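Local coordinates for protein superoxide dismutase [Mn/Fe] (Aeropyrum pernix, PDB 3AK2) that catalyses the dismutation of superoxide to oxygen and hydrogen peroxide at a single metal site, working with either manganese or iron, at residues Glu8-Pro13 / Met78-Trp83; Trp83-Pro88 / Glu196-Gln201; Ala120-Val125 / Leu162-Trp167. All coordinates share one frame; numbering follows the deposited sequence.

Contact 1. Residues Glu8-Pro13 / Met78-Trp83; sequences ELPPLP and MHTIFW. With MN (manganese (II) ion), chain E; EDO (1,2-ethanediol), chain J; EDO (1,2-ethanediol), chain G.
Leu-12 lays its CD2 methyl over one face of the Trp-83 indole. Leu-12 CD2 sits 3.4 Å from the centroid of the Trp-83 five-membered ring and 17° off the ring normal, which makes a close CH-pi contact. Its nearest ring atom is Trp-83 CD2, at 3.3 Å from Leu-12 CD2. The leucine CG lies anti to its own carbonyl carbon (chi1 -62°), and from there the CD2 branch reaches the ring. The other face of the indole is covered by helix 62-82, through His-79 O and Phe-82 CD2, both toward the rim. The ring is therefore sandwiched between the leucine methyl and those helix atoms. Its NE1 is hydrogen-bonded to His-36 ND1 of helix 25-54, which would also limit rotation of the indole.

Pro-13 meets the base of the same side chain at about a right angle, with Pro-13 CD 3.9 Å from Trp-83 CB. Pro-10 makes a looser touch about one helical turn back, where Pro-10 CG stands 4.1 Å from Thr-80 OG1. That hydroxyl is bonded to His-76 O. On the other side of the loop, Leu-12 N donates, at 2.9 Å, to O1 of a 1,2-ethanediol that probably comes from the crystallisation liquor.

His-79, four residues before Trp-83 on helix 62-82, binds manganese through His-79 NE2 at 2.2 Å. His-31, Asp-165, His-169 and a water complete the site. The proline-rich N-terminal loop thus covers the end of helix 62-82, an arrangement belonging to the alpha-hairpin domain of iron/manganese superoxide dismutases.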
loop_
_atom_site.group_PDB
_atom_site.type_symbol
_atom_site.label_atom_id
_atom_site.label_comp_id
_atom_site.label_asym_id
_atom_site.label_seq_id
_atom_site.Cartn_x
_atom_site.Cartn_y
_atom_site.Cartn_z
ATOM N N GLU A 8 -8.972 24.993 2.328
ATOM C CA GLU A 8 -8.171 26.182 2.047
ATOM C C GLU A 8 -6.773 25.996 2.597
ATOM O O GLU A 8 -6.586 25.359 3.638
ATOM C CB GLU A 8 -8.780 27.427 2.697
ATOM C CG GLU A 8 -10.241 27.687 2.396
ATOM C CD GLU A 8 -10.836 28.689 3.362
ATOM O OE1 GLU A 8 -11.633 28.277 4.233
ATOM O OE2 GLU A 8 -10.483 29.882 3.267
ATOM N N LEU A 9 -5.798 26.569 1.901
ATOM C CA LEU A 9 -4.423 26.595 2.378
ATOM C C LEU A 9 -4.285 27.596 3.526
ATOM O O LEU A 9 -4.517 28.791 3.332
ATOM C CB LEU A 9 -3.477 26.984 1.240
ATOM C CG LEU A 9 -1.984 26.968 1.577
ATOM C CD1 LEU A 9 -1.512 25.539 1.743
ATOM C CD2 LEU A 9 -1.175 27.680 0.499
ATOM N N PRO A 10 -3.911 27.115 4.726
ATOM C CA PRO A 10 -3.702 28.069 5.811
ATOM C C PRO A 10 -2.375 28.803 5.637
ATOM O O PRO A 10 -1.457 28.265 5.014
ATOM C CB PRO A 10 -3.646 27.176 7.051
ATOM C CG PRO A 10 -3.095 25.886 6.550
ATOM C CD PRO A 10 -3.659 25.724 5.157
ATOM N N PRO A 11 -2.265 30.028 6.181
ATOM C CA PRO A 11 -0.943 30.648 6.218
ATOM C C PRO A 11 -0.082 29.919 7.240
ATOM O O PRO A 11 -0.619 29.226 8.111
ATOM C CB PRO A 11 -1.240 32.067 6.713
ATOM C CG PRO A 11 -2.484 31.920 7.529
ATOM C CD PRO A 11 -3.295 30.882 6.804
ATOM N N LEU A 12 1.234 30.061 7.133
ATOM C CA LEU A 12 2.124 29.585 8.187
ATOM C C LEU A 12 1.963 30.468 9.428
ATOM O O LEU A 12 1.532 31.617 9.316
ATOM C CB LEU A 12 3.582 29.586 7.722
ATOM C CG LEU A 12 3.961 28.692 6.544
ATOM C CD1 LEU A 12 5.452 28.750 6.321
ATOM C CD2 LEU A 12 3.514 27.258 6.770
ATOM N N PRO A 13 2.290 29.929 10.617
ATOM C CA PRO A 13 2.266 30.733 11.845
ATOM C C PRO A 13 3.472 31.669 11.998
ATOM O O PRO A 13 3.576 32.379 12.998
ATOM C CB PRO A 13 2.285 29.674 12.961
ATOM C CG PRO A 13 2.137 28.333 12.274
ATOM C CD PRO A 13 2.659 28.531 10.897
ATOM N N MET A 78 -2.408 16.651 7.438
ATOM C CA MET A 78 -1.090 16.400 8.020
ATOM C C MET A 78 -0.215 17.651 7.989
ATOM O O MET A 78 0.441 17.966 8.980
ATOM C CB MET A 78 -0.381 15.212 7.356
ATOM C CG MET A 78 -1.098 13.868 7.511
ATOM S SD MET A 78 -1.203 13.268 9.215
ATOM C CE MET A 78 0.496 12.737 9.493
ATOM N N HIS A 79 -0.219 18.383 6.875
ATOM C CA HIS A 79 0.552 19.635 6.815
ATOM C C HIS A 79 -0.045 20.716 7.711
ATOM O O HIS A 79 0.684 21.511 8.300
ATOM C CB HIS A 79 0.715 20.133 5.376
ATOM C CG HIS A 79 1.638 19.290 4.554
ATOM N ND1 HIS A 79 1.232 18.116 3.956
ATOM C CD2 HIS A 79 2.950 19.434 4.247
ATOM C CE1 HIS A 79 2.254 17.575 3.315
ATOM N NE2 HIS A 79 3.308 18.355 3.475
ATOM N N THR A 80 -1.370 20.734 7.820
ATOM C CA THR A 80 -2.069 21.675 8.693
ATOM C C THR A 80 -1.641 21.512 10.155
ATOM O O THR A 80 -1.546 22.500 10.884
ATOM C CB THR A 80 -3.597 21.526 8.530
ATOM O OG1 THR A 80 -3.969 21.934 7.208
ATOM C CG2 THR A 80 -4.372 22.360 9.553
ATOM N N ILE A 81 -1.365 20.280 10.570
ATOM C CA ILE A 81 -0.849 20.016 11.915
ATOM C C ILE A 81 0.658 20.313 11.983
ATOM O O ILE A 81 1.143 20.896 12.959
ATOM C CB ILE A 81 -1.149 18.563 12.350
ATOM C CG1 ILE A 81 -2.663 18.315 12.359
ATOM C CG2 ILE A 81 -0.527 18.265 13.716
ATOM C CD1 ILE A 81 -3.056 16.856 12.512
ATOM N N PHE A 82 1.383 19.938 10.928
ATOM C CA PHE A 82 2.840 20.094 10.852
ATOM C C PHE A 82 3.328 21.526 11.109
ATOM O O PHE A 82 4.264 21.729 11.889
ATOM C CB PHE A 82 3.327 19.583 9.489
ATOM C CG PHE A 82 4.826 19.586 9.310
ATOM C CD1 PHE A 82 5.657 18.892 10.180
ATOM C CD2 PHE A 82 5.399 20.256 8.228
ATOM C CE1 PHE A 82 7.046 18.889 9.992
ATOM C CE2 PHE A 82 6.779 20.250 8.025
ATOM C CZ PHE A 82 7.603 19.570 8.910
ATOM N N TRP A 83 2.703 22.517 10.475
ATOM C CA TRP A 83 3.212 23.887 10.607
ATOM C C TRP A 83 3.165 24.435 12.046
ATOM O O TRP A 83 4.198 24.864 12.562
ATOM C CB TRP A 83 2.541 24.864 9.638
ATOM C CG TRP A 83 2.418 24.414 8.214
ATOM C CD1 TRP A 83 1.271 24.371 7.478
ATOM C CD2 TRP A 83 3.476 23.992 7.335
ATOM N NE1 TRP A 83 1.539 23.938 6.202
ATOM C CE2 TRP A 83 2.882 23.706 6.083
ATOM C CE3 TRP A 83 4.862 23.840 7.478
ATOM C CZ2 TRP A 83 3.620 23.258 4.989
ATOM C CZ3 TRP A 83 5.596 23.394 6.383
ATOM C CH2 TRP A 83 4.970 23.109 5.157
HETATM MN MN MN E . 5.327 17.614 2.976
HETATM C C1 EDO J . -1.806 30.777 2.642
HETATM O O1 EDO J . -3.057 30.941 1.961
HETATM C C2 EDO J . -0.834 31.865 2.198
HETATM O O2 EDO J . -0.058 32.305 3.318
HETATM C C1 EDO G . 3.420 32.023 4.638
HETATM O O1 EDO G . 2.223 32.109 5.409
HETATM C C2 EDO G . 4.567 32.689 5.384
HETATM O O2 EDO G . 4.458 34.106 5.224
HETATM O O HOH W 1 4.663 15.603 2.876
#

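Contact 2. Residues Trp83-Pro88 / Glu196-Gln201; sequences WPNMAP and EKRLEQ
Arg-198 reaches out from helix 192-205 and meets Pro-84 and Asn-85 at about right angles. Its chain is extended from CG to NE (chi2 179°), which carries the guanidinium away from the helix to the turn at Pro-84 and Asn-85. Pro-84 comes to the edge of this group, near its plane, with Pro-84 CG 3.3 Å from Arg-198 NH2. The amide of Asn-85 is turned almost perpendicular to the guanidinium, the two planes being 88° apart. Asn-85 ND2 lies 3.7 Å from Arg-198 NE.

These two nitrogens are both donors and do not bond to each other. They share an acceptor instead: Asp-194 OD2 takes a hydrogen bond from Asn-85 ND2 and a salt bridge from Arg-198 NE. Asn-85 ND2 also donates to Ile-161 O. The carboxylate probably offsets the positive charge of the arginine. The other terminal nitrogen, Arg-198 NH1, bonds to Tyr-210 O of the second subunit. An alanine in place of Arg-198 would probably leave Asp-194 without its salt-bridge mate and Tyr-210 O of the second subunit without this donor, and open a gap beside Pro-84.

Residues Trp-83 to Met-86 form a type I beta turn, closed by Met-86 N to Trp-83 O at 3.0 Å. The turn presents Pro-84 and Asn-85 to the helix. The contact joins the turn that follows helix 62-82 to helix 192-205 of the C-terminal domain, near the second subunit, in this iron/manganese superoxide dismutase fold.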
loop_
_atom_site.group_PDB
_atom_site.type_symbol
_atom_site.label_atom_id
_atom_site.label_comp_id
_atom_site.label_asym_id
_atom_site.label_seq_id
_atom_site.Cartn_x
_atom_site.Cartn_y
_atom_site.Cartn_z
ATOM N N TRP A 83 2.703 22.517 10.475
ATOM C CA TRP A 83 3.212 23.887 10.607
ATOM C C TRP A 83 3.165 24.435 12.046
ATOM O O TRP A 83 4.198 24.864 12.562
ATOM C CB TRP A 83 2.541 24.864 9.638
ATOM C CG TRP A 83 2.418 24.414 8.214
ATOM C CD1 TRP A 83 1.271 24.371 7.478
ATOM C CD2 TRP A 83 3.476 23.992 7.335
ATOM N NE1 TRP A 83 1.539 23.938 6.202
ATOM C CE2 TRP A 83 2.882 23.706 6.083
ATOM C CE3 TRP A 83 4.862 23.840 7.478
ATOM C CZ2 TRP A 83 3.620 23.258 4.989
ATOM C CZ3 TRP A 83 5.596 23.394 6.383
ATOM C CH2 TRP A 83 4.970 23.109 5.157
ATOM N N PRO A 84 1.978 24.437 12.695
ATOM C CA PRO A 84 1.945 24.917 14.084
ATOM C C PRO A 84 2.635 23.996 15.094
ATOM O O PRO A 84 2.913 24.426 16.220
ATOM C CB PRO A 84 0.449 25.031 14.385
ATOM C CG PRO A 84 -0.203 24.058 13.458
ATOM C CD PRO A 84 0.634 24.072 12.212
ATOM N N ASN A 85 2.914 22.751 14.704
ATOM C CA ASN A 85 3.761 21.854 15.498
ATOM C C ASN A 85 5.191 22.379 15.615
ATOM O O ASN A 85 5.980 21.849 16.400
ATOM C CB ASN A 85 3.845 20.464 14.858
ATOM C CG ASN A 85 2.744 19.501 15.303
ATOM O OD1 ASN A 85 2.671 18.392 14.776
ATOM N ND2 ASN A 85 1.912 19.892 16.269
ATOM N N MET A 86 5.534 23.387 14.815
ATOM C CA MET A 86 6.863 23.992 14.855
ATOM C C MET A 86 6.760 25.465 15.226
ATOM O O MET A 86 5.689 26.062 15.139
ATOM C CB MET A 86 7.584 23.833 13.513
ATOM C CG MET A 86 7.807 22.381 13.119
ATOM S SD MET A 86 8.701 22.140 11.572
ATOM C CE MET A 86 7.523 22.772 10.369
ATOM N N ALA A 87 7.882 26.032 15.658
ATOM C CA ALA A 87 7.959 27.446 16.010
ATOM C C ALA A 87 9.409 27.886 15.898
ATOM O O ALA A 87 10.311 27.051 16.000
ATOM C CB ALA A 87 7.435 27.674 17.430
ATOM N N PRO A 88 9.646 29.199 15.687
ATOM C CA PRO A 88 11.019 29.692 15.624
ATOM C C PRO A 88 11.800 29.272 16.869
ATOM O O PRO A 88 11.232 29.260 17.967
ATOM C CB PRO A 88 10.842 31.215 15.591
ATOM C CG PRO A 88 9.502 31.422 14.995
ATOM C CD PRO A 88 8.663 30.282 15.495
ATOM N N GLU A 196 0.984 20.509 23.527
ATOM C CA GLU A 196 0.247 20.514 24.795
ATOM C C GLU A 196 -1.223 20.890 24.598
ATOM O O GLU A 196 -2.118 20.248 25.153
ATOM C CB GLU A 196 0.922 21.465 25.793
ATOM C CG GLU A 196 0.291 21.507 27.190
ATOM C CD GLU A 196 0.592 20.277 28.036
ATOM O OE1 GLU A 196 1.479 19.481 27.665
ATOM O OE2 GLU A 196 -0.058 20.111 29.090
ATOM N N LYS A 197 -1.465 21.925 23.799
ATOM C CA LYS A 197 -2.829 22.356 23.506
ATOM C C LYS A 197 -3.621 21.289 22.746
ATOM O O LYS A 197 -4.808 21.087 23.011
ATOM C CB LYS A 197 -2.828 23.686 22.754
ATOM C CG LYS A 197 -2.513 24.874 23.648
ATOM C CD LYS A 197 -2.387 26.157 22.843
ATOM C CE LYS A 197 -2.371 27.386 23.745
ATOM N NZ LYS A 197 -1.312 27.331 24.796
ATOM N N ARG A 198 -2.953 20.594 21.825
ATOM C CA ARG A 198 -3.577 19.483 21.101
ATOM C C ARG A 198 -3.926 18.324 22.031
ATOM O O ARG A 198 -5.032 17.780 21.969
ATOM C CB ARG A 198 -2.691 19.018 19.944
ATOM C CG ARG A 198 -2.658 20.036 18.832
ATOM C CD ARG A 198 -1.774 19.647 17.656
ATOM N NE ARG A 198 -1.666 20.806 16.776
ATOM C CZ ARG A 198 -2.559 21.147 15.851
ATOM N NH1 ARG A 198 -3.627 20.392 15.625
ATOM N NH2 ARG A 198 -2.370 22.250 15.141
ATOM N N LEU A 199 -2.996 17.971 22.914
ATOM C CA LEU A 199 -3.256 16.927 23.897
ATOM C C LEU A 199 -4.422 17.295 24.818
ATOM O O LEU A 199 -5.267 16.452 25.119
ATOM C CB LEU A 199 -1.996 16.614 24.702
ATOM C CG LEU A 199 -2.147 15.540 25.785
ATOM C CD1 LEU A 199 -2.657 14.223 25.217
ATOM C CD2 LEU A 199 -0.840 15.323 26.506
ATOM N N GLU A 200 -4.467 18.552 25.249
ATOM C CA GLU A 200 -5.578 19.040 26.064
ATOM C C GLU A 200 -6.915 18.807 25.358
ATOM O O GLU A 200 -7.855 18.276 25.953
ATOM C CB GLU A 200 -5.394 20.523 26.388
ATOM C CG GLU A 200 -6.492 21.104 27.272
ATOM C CD GLU A 200 -6.612 22.613 27.164
ATOM O OE1 GLU A 200 -7.599 23.155 27.699
ATOM O OE2 GLU A 200 -5.734 23.260 26.550
ATOM N N GLN A 201 -6.994 19.189 24.085
ATOM C CA GLN A 201 -8.215 18.982 23.316
ATOM C C GLN A 201 -8.567 17.501 23.190
ATOM O O GLN A 201 -9.728 17.130 23.340
ATOM C CB GLN A 201 -8.122 19.640 21.936
ATOM C CG GLN A 201 -8.089 21.168 21.981
ATOM C CD GLN A 201 -9.228 21.769 22.791
ATOM O OE1 GLN A 201 -10.404 21.472 22.561
ATOM N NE2 GLN A 201 -8.880 22.623 23.744
#

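Contact 3. Residues Ala120-Val125 / Leu162-Trp167; sequences AAAKTV and LVIDVW. With MN (manganese (II) ion), chain E.
Ile-164 has CG1 anti to the backbone N (chi1 -177°), which puts CG2 between the N and the carbonyl carbon and turns this methyl to the helix. Ile-164 CG2 meets Ala-122 CB at 3.6 Å. Val-166 has CG1 anti to its carbonyl carbon (chi1 -68°), and its two methyls divide the work. Val-166 CG1 lies 4.2 Å from Ala-122 CB. Val-166 CG2 lies 3.7 Å from Val-125 CG2, where the two valines approach obliquely.

The small Ala-122 thus fits against both Ile-164 and Val-166, and the helix packs close to the chain at the end of strand 159-165. All four touching residues are buried. The side-chain contacts are apolar, and CG2 of Val-166 also lies against the Ala-122 carbonyl oxygen. Behind them, the helix end is held by Ala-120 O, which accepts from both Thr-124 N and Thr-124 OG1. The hydroxyl bond is 2.7 Å from Thr-124 OG1 to Ala-120 O, and the two donors come from opposite faces of the carbonyl plane. Val-183 and Trp-186 of helix 179-186 also cover Ile-164.

Asp-165 turns the other way, to the metal. Asp-165 OD2 binds manganese at 2.0 Å. Asp-165 OD1 accepts from Trp-167 N at 3.0 Å, an Asx turn, with the donor above the carboxylate plane. The metal-bound water lies above one face of the Trp-167 ring, toward its rim. His-31, His-79 and His-169 are the other protein ligands. The chemistry implies a division by side: methyls pack helix 111-123 and the loop after it against the end of strand 159-165 and the residue beyond, while the carboxylate of Asp-165, on the other side of the chain, is held at both oxygens, OD2 by the metal and OD1 by the Trp-167 N bond and a weak bond from the water.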
loop_
_atom_site.group_PDB
_atom_site.type_symbol
_atom_site.label_atom_id
_atom_site.label_comp_id
_atom_site.label_asym_id
_atom_site.label_seq_id
_atom_site.Cartn_x
_atom_site.Cartn_y
_atom_site.Cartn_z
ATOM N N ALA A 120 13.637 7.347 15.781
ATOM C CA ALA A 120 13.812 6.099 15.039
ATOM C C ALA A 120 12.625 5.849 14.115
ATOM O O ALA A 120 12.802 5.460 12.958
ATOM C CB ALA A 120 14.007 4.926 15.989
ATOM N N ALA A 121 11.417 6.080 14.621
ATOM C CA ALA A 121 10.215 5.951 13.792
ATOM C C ALA A 121 10.287 6.869 12.568
ATOM O O ALA A 121 10.013 6.439 11.449
ATOM C CB ALA A 121 8.969 6.232 14.606
ATOM N N ALA A 122 10.675 8.126 12.779
ATOM C CA ALA A 122 10.775 9.090 11.680
ATOM C C ALA A 122 11.862 8.722 10.670
ATOM O O ALA A 122 11.640 8.762 9.457
ATOM C CB ALA A 122 11.016 10.485 12.229
ATOM N N LYS A 123 13.036 8.362 11.176
ATOM C CA LYS A 123 14.172 8.061 10.314
ATOM C C LYS A 123 13.931 6.849 9.425
ATOM O O LYS A 123 14.401 6.807 8.283
ATOM C CB LYS A 123 15.443 7.859 11.143
ATOM C CG LYS A 123 16.016 9.156 11.687
ATOM C CD LYS A 123 17.211 8.898 12.589
ATOM C CE LYS A 123 17.506 10.105 13.465
ATOM N NZ LYS A 123 18.625 9.837 14.415
ATOM N N THR A 124 13.189 5.875 9.947
ATOM C CA THR A 124 13.036 4.593 9.262
ATOM C C THR A 124 11.727 4.439 8.480
ATOM O O THR A 124 11.362 3.328 8.096
ATOM C CB THR A 124 13.215 3.409 10.233
ATOM O OG1 THR A 124 12.196 3.447 11.241
ATOM C CG2 THR A 124 14.617 3.426 10.880
ATOM N N VAL A 125 11.026 5.542 8.235
ATOM C CA VAL A 125 9.886 5.499 7.321
ATOM C C VAL A 125 10.410 5.019 5.971
ATOM O O VAL A 125 11.410 5.530 5.460
ATOM C CB VAL A 125 9.192 6.868 7.187
ATOM C CG1 VAL A 125 8.172 6.843 6.062
ATOM C CG2 VAL A 125 8.514 7.247 8.497
ATOM N N LEU A 162 1.516 15.474 17.323
ATOM C CA LEU A 162 2.827 15.916 16.869
ATOM C C LEU A 162 3.253 15.057 15.688
ATOM O O LEU A 162 3.281 13.832 15.782
ATOM C CB LEU A 162 3.863 15.830 17.996
ATOM C CG LEU A 162 5.307 16.172 17.606
ATOM C CD1 LEU A 162 5.452 17.609 17.102
ATOM C CD2 LEU A 162 6.241 15.934 18.776
ATOM N N VAL A 163 3.588 15.711 14.580
ATOM C CA VAL A 163 3.982 15.004 13.364
ATOM C C VAL A 163 5.276 15.582 12.809
ATOM O O VAL A 163 5.533 16.786 12.938
ATOM C CB VAL A 163 2.866 15.027 12.260
ATOM C CG1 VAL A 163 1.545 14.469 12.793
ATOM C CG2 VAL A 163 2.664 16.426 11.688
ATOM N N ILE A 164 6.095 14.720 12.216
ATOM C CA ILE A 164 7.259 15.165 11.458
ATOM C C ILE A 164 7.148 14.639 10.032
ATOM O O ILE A 164 6.939 13.447 9.809
ATOM C CB ILE A 164 8.617 14.764 12.104
ATOM C CG1 ILE A 164 9.783 15.343 11.285
ATOM C CG2 ILE A 164 8.730 13.252 12.255
ATOM C CD1 ILE A 164 11.183 15.004 11.799
ATOM N N ASP A 165 7.280 15.547 9.078
ATOM C CA ASP A 165 7.244 15.211 7.666
ATOM C C ASP A 165 8.618 14.702 7.255
ATOM O O ASP A 165 9.612 15.432 7.382
ATOM C CB ASP A 165 6.892 16.466 6.875
ATOM C CG ASP A 165 6.580 16.193 5.419
ATOM O OD1 ASP A 165 6.663 15.030 4.957
ATOM O OD2 ASP A 165 6.235 17.172 4.740
ATOM N N VAL A 166 8.687 13.454 6.794
ATOM C CA VAL A 166 9.928 12.916 6.237
ATOM C C VAL A 166 9.818 12.573 4.750
ATOM O O VAL A 166 10.596 11.770 4.228
ATOM C CB VAL A 166 10.517 11.738 7.062
ATOM C CG1 VAL A 166 11.016 12.229 8.419
ATOM C CG2 VAL A 166 9.506 10.613 7.231
ATOM N N TRP A 167 8.865 13.196 4.060
ATOM C CA TRP A 167 8.937 13.226 2.605
ATOM C C TRP A 167 10.257 13.883 2.234
ATOM O O TRP A 167 10.743 14.756 2.956
ATOM C CB TRP A 167 7.796 14.035 2.011
ATOM C CG TRP A 167 6.485 13.314 1.953
ATOM C CD1 TRP A 167 5.769 12.814 3.007
ATOM C CD2 TRP A 167 5.720 13.039 0.778
ATOM N NE1 TRP A 167 4.609 12.236 2.555
ATOM C CE2 TRP A 167 4.548 12.367 1.192
ATOM C CE3 TRP A 167 5.909 13.293 -0.586
ATOM C CZ2 TRP A 167 3.570 11.939 0.286
ATOM C CZ3 TRP A 167 4.940 12.873 -1.485
ATOM C CH2 TRP A 167 3.783 12.203 -1.043
HETATM MN MN MN E . 5.327 17.614 2.976
HETATM O O HOH W 1 4.663 15.603 2.876
#

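Overall arrangement
From the N terminus, contact 1 closes first, joining loop 8-13 to the end of helix 62-82 around helix 25-54. Contact 2 opens at Trp-83, which the two share, and runs to helix 192-205, so that it encloses most of the C-terminal domain. Contact 3 is nested inside that loop and ties helix 111-123 to strand 159-165. Contacts 1 and 3 lie on opposite sides of the chain's centre, about 17 Å apart between centres, yet each supplies a ligand to the same manganese. Asn-85 OD1 and Val-163 N, 2.8 Å apart and probably hydrogen-bonded, link contacts 2 and 3. All three contacts touch the second subunit.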